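Local structure of Esterase/lipase (Uncultured bacterium, 3K6K) at residues R72-G77 with S111-S116. The protein probably hydrolyses carboxylic ester bonds, as an alpha/beta-hydrolase-fold esterase related to hormone-sensitive lipase. Numbering follows the deposited sequence.
Sequences RQATDG and SATLWS
Gln73 and Leu114 form a hydrogen-bonded antiparallel pair, Leu114 N to Gln73 O and Gln73 N to Leu114 O, both 2.7 Å. Next along, Arg72 faces Trp115 in a non-hydrogen-bonded pair, where the close backbones set their side chains side by side on one face of the sheet.

The arginine can be followed outward. Its CB stays near Leu114 O; CG, anti to the backbone N (chi1 -175°), meets the methyl CG2 of Thr113 at 3.6 Å, an apolar neighbour for a methylene. CD then lies over the indole, whose flat face suits a CH-pi contact, 3.6 Å from the centre of the Trp115 six-membered ring. A bend at chi3 (87°) follows, and the guanidinium plane ends inclined 58° to the indole instead of stacking on it. Arginine suits this partly exposed place because its methylenes cover the ring while its charge lies farther out.

On the other face, Leu114 CD2 gives the Gln73 amide carbon CD an apolar surface (3.7 Å), and water joins Gln73 OE1 to Ser116 OG. Gln73 NE2 hydrogen-bonds to Thr103 OG1, so a buried glutamine has partners at both ends of its amide.

Helix 96-110 covers the Gln73 and Leu114 face, Gln73 meeting Leu100 and Thr104, whereas Trp115 packs against Leu141 and Thr144 of helix 129-145 and its NE1 hydrogen-bonds to His82 ND1. Strand 68-74 runs between strands 59-65 and 113-117, in the antiparallel part of the alpha/beta-hydrolase sheet.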
ATOM      1  N   ARG A  72       2.864 -25.420  17.234  1.00 25.09           N
ATOM      2  CA  ARG A  72       1.611 -25.411  16.524  1.00 25.08           C
ATOM      3  C   ARG A  72       0.570 -24.833  17.455  1.00 24.72           C
ATOM      4  O   ARG A  72       0.602 -25.103  18.671  1.00 24.96           O
ATOM      5  CB  ARG A  72       1.260 -26.842  16.120  1.00 25.93           C
ATOM      6  CG  ARG A  72       0.030 -26.968  15.260  1.00 27.42           C
ATOM      7  CD  ARG A  72      -0.251 -28.395  14.783  1.00 32.74           C
ATOM      8  NE  ARG A  72      -1.040 -29.162  15.738  1.00 36.72           N
ATOM      9  CZ  ARG A  72      -0.661 -30.345  16.213  1.00 40.29           C
ATOM     10  NH1 ARG A  72       0.491 -30.897  15.795  1.00 39.88           N
ATOM     11  NH2 ARG A  72      -1.444 -30.980  17.089  1.00 42.09           N
ATOM     12  N   GLN A  73      -0.350 -24.040  16.899  1.00 23.95           N
ATOM     13  CA  GLN A  73      -1.232 -23.188  17.689  1.00 22.87           C
ATOM     14  C   GLN A  73      -2.587 -23.134  17.017  1.00 24.44           C
ATOM     15  O   GLN A  73      -2.691 -22.893  15.782  1.00 24.14           O
ATOM     16  CB  GLN A  73      -0.639 -21.747  17.810  1.00 22.84           C
ATOM     17  CG  GLN A  73       0.855 -21.695  18.113  1.00 18.78           C
ATOM     18  CD  GLN A  73       1.499 -20.303  18.204  1.00 18.48           C
ATOM     19  OE1 GLN A  73       2.724 -20.178  18.012  1.00 22.48           O
ATOM     20  NE2 GLN A  73       0.729 -19.284  18.548  1.00 11.69           N
ATOM     21  N   ALA A  74      -3.621 -23.345  17.814  1.00 24.49           N
ATOM     22  CA  ALA A  74      -4.987 -23.393  17.320  1.00 26.92           C
ATOM     23  C   ALA A  74      -6.025 -23.523  18.447  1.00 29.35           C
ATOM     24  O   ALA A  74      -5.735 -24.053  19.553  1.00 29.14           O
ATOM     25  CB  ALA A  74      -5.140 -24.543  16.377  1.00 26.83           C
ATOM     26  N   THR A  75      -7.223 -23.091  18.163  1.00 31.72           N
ATOM     27  CA  THR A  75      -8.359 -23.460  18.929  1.00 34.92           C
ATOM     28  C   THR A  75      -8.930 -24.807  18.479  1.00 37.70           C
ATOM     29  O   THR A  75      -8.753 -25.253  17.383  1.00 37.92           O
ATOM     30  CB  THR A  75      -9.502 -22.429  18.869  1.00 34.91           C
ATOM     31  OG1 THR A  75      -9.953 -22.263  17.527  1.00 34.36           O
ATOM     32  CG2 THR A  75      -9.099 -21.166  19.426  1.00 33.03           C
ATOM     33  N   ASP A  76      -9.620 -25.421  19.411  1.00 40.34           N
ATOM     34  CA  ASP A  76     -10.588 -26.467  19.236  1.00 42.14           C
ATOM     35  C   ASP A  76     -11.526 -26.174  18.061  1.00 42.37           C
ATOM     36  O   ASP A  76     -11.918 -27.049  17.327  1.00 42.64           O
ATOM     37  CB  ASP A  76     -11.368 -26.531  20.540  1.00 42.52           C
ATOM     38  CG  ASP A  76     -12.206 -27.743  20.670  1.00 46.64           C
ATOM     39  OD1 ASP A  76     -13.316 -27.583  21.166  1.00 50.29           O
ATOM     40  OD2 ASP A  76     -11.785 -28.842  20.298  1.00 47.68           O
ATOM     41  N   GLY A  77     -11.899 -24.937  17.874  1.00 41.95           N
ATOM     42  CA  GLY A  77     -12.771 -24.640  16.767  1.00 42.04           C
ATOM     43  C   GLY A  77     -12.257 -24.425  15.355  1.00 41.57           C
ATOM     44  O   GLY A  77     -13.003 -23.988  14.532  1.00 41.63           O
ATOM     45  N   SER A 111      -9.280 -18.472  12.731  1.00 29.19           N
ATOM     46  CA  SER A 111      -9.751 -19.892  12.783  1.00 29.63           C
ATOM     47  C   SER A 111      -8.792 -20.865  12.065  1.00 28.85           C
ATOM     48  O   SER A 111      -9.212 -21.825  11.396  1.00 29.77           O
ATOM     49  CB  SER A 111     -11.191 -20.057  12.227  1.00 30.38           C
ATOM     50  OG  SER A 111     -12.190 -19.861  13.226  1.00 33.51           O
ATOM     51  N   ALA A 112      -7.507 -20.601  12.211  1.00 26.49           N
ATOM     52  CA  ALA A 112      -6.490 -21.356  11.542  1.00 25.06           C
ATOM     53  C   ALA A 112      -5.623 -22.122  12.547  1.00 24.73           C
ATOM     54  O   ALA A 112      -5.593 -21.849  13.776  1.00 24.43           O
ATOM     55  CB  ALA A 112      -5.596 -20.408  10.726  1.00 24.17           C
ATOM     56  N   THR A 113      -4.874 -23.056  11.988  1.00 23.85           N
ATOM     57  CA  THR A 113      -3.826 -23.686  12.698  1.00 23.18           C
ATOM     58  C   THR A 113      -2.563 -22.969  12.277  1.00 23.69           C
ATOM     59  O   THR A 113      -2.195 -22.954  11.112  1.00 24.38           O
ATOM     60  CB  THR A 113      -3.768 -25.190  12.383  1.00 22.72           C
ATOM     61  OG1 THR A 113      -5.042 -25.779  12.693  1.00 21.79           O
ATOM     62  CG2 THR A 113      -2.668 -25.877  13.166  1.00 20.47           C
ATOM     63  N   LEU A 114      -1.865 -22.399  13.240  1.00 23.30           N
ATOM     64  CA  LEU A 114      -0.678 -21.658  12.920  1.00 22.21           C
ATOM     65  C   LEU A 114       0.511 -22.476  13.419  1.00 23.32           C
ATOM     66  O   LEU A 114       0.452 -23.070  14.480  1.00 25.80           O
ATOM     67  CB  LEU A 114      -0.771 -20.275  13.563  1.00 20.10           C
ATOM     68  CG  LEU A 114       0.419 -19.342  13.414  1.00 17.27           C
ATOM     69  CD1 LEU A 114      -0.053 -17.858  13.417  1.00 13.26           C
ATOM     70  CD2 LEU A 114       1.396 -19.597  14.566  1.00 13.48           C
ATOM     71  N   TRP A 115       1.591 -22.498  12.662  1.00 23.16           N
ATOM     72  CA  TRP A 115       2.754 -23.305  12.961  1.00 22.77           C
ATOM     73  C   TRP A 115       3.843 -22.267  13.015  1.00 22.27           C
ATOM     74  O   TRP A 115       4.239 -21.780  11.968  1.00 22.38           O
ATOM     75  CB  TRP A 115       3.093 -24.215  11.774  1.00 21.98           C
ATOM     76  CG  TRP A 115       2.006 -25.193  11.426  1.00 23.55           C
ATOM     77  CD1 TRP A 115       0.829 -24.919  10.810  1.00 23.16           C
ATOM     78  CD2 TRP A 115       2.003 -26.612  11.693  1.00 23.40           C
ATOM     79  NE1 TRP A 115       0.088 -26.060  10.664  1.00 25.13           N
ATOM     80  CE2 TRP A 115       0.784 -27.120  11.197  1.00 23.91           C
ATOM     81  CE3 TRP A 115       2.919 -27.500  12.315  1.00 24.52           C
ATOM     82  CZ2 TRP A 115       0.423 -28.494  11.310  1.00 22.32           C
ATOM     83  CZ3 TRP A 115       2.590 -28.864  12.409  1.00 23.36           C
ATOM     84  CH2 TRP A 115       1.338 -29.352  11.901  1.00 22.76           C
ATOM     85  N   SER A 116       4.304 -21.929  14.217  1.00 21.47           N
ATOM     86  CA  SER A 116       5.332 -20.922  14.367  1.00 20.35           C
ATOM     87  C   SER A 116       6.701 -21.572  14.365  1.00 20.40           C
ATOM     88  O   SER A 116       7.088 -22.324  15.296  1.00 20.91           O
ATOM     89  CB  SER A 116       5.069 -20.032  15.605  1.00 20.38           C
ATOM     90  OG  SER A 116       6.082 -19.034  15.732  1.00 17.98           O
TER
HETATM   91  O   HOH W   1       4.912 -17.884  17.768  1.00 11.24           O
HETATM   92  O   HOH W   2      -7.334 -21.434  15.965  1.00 17.73           O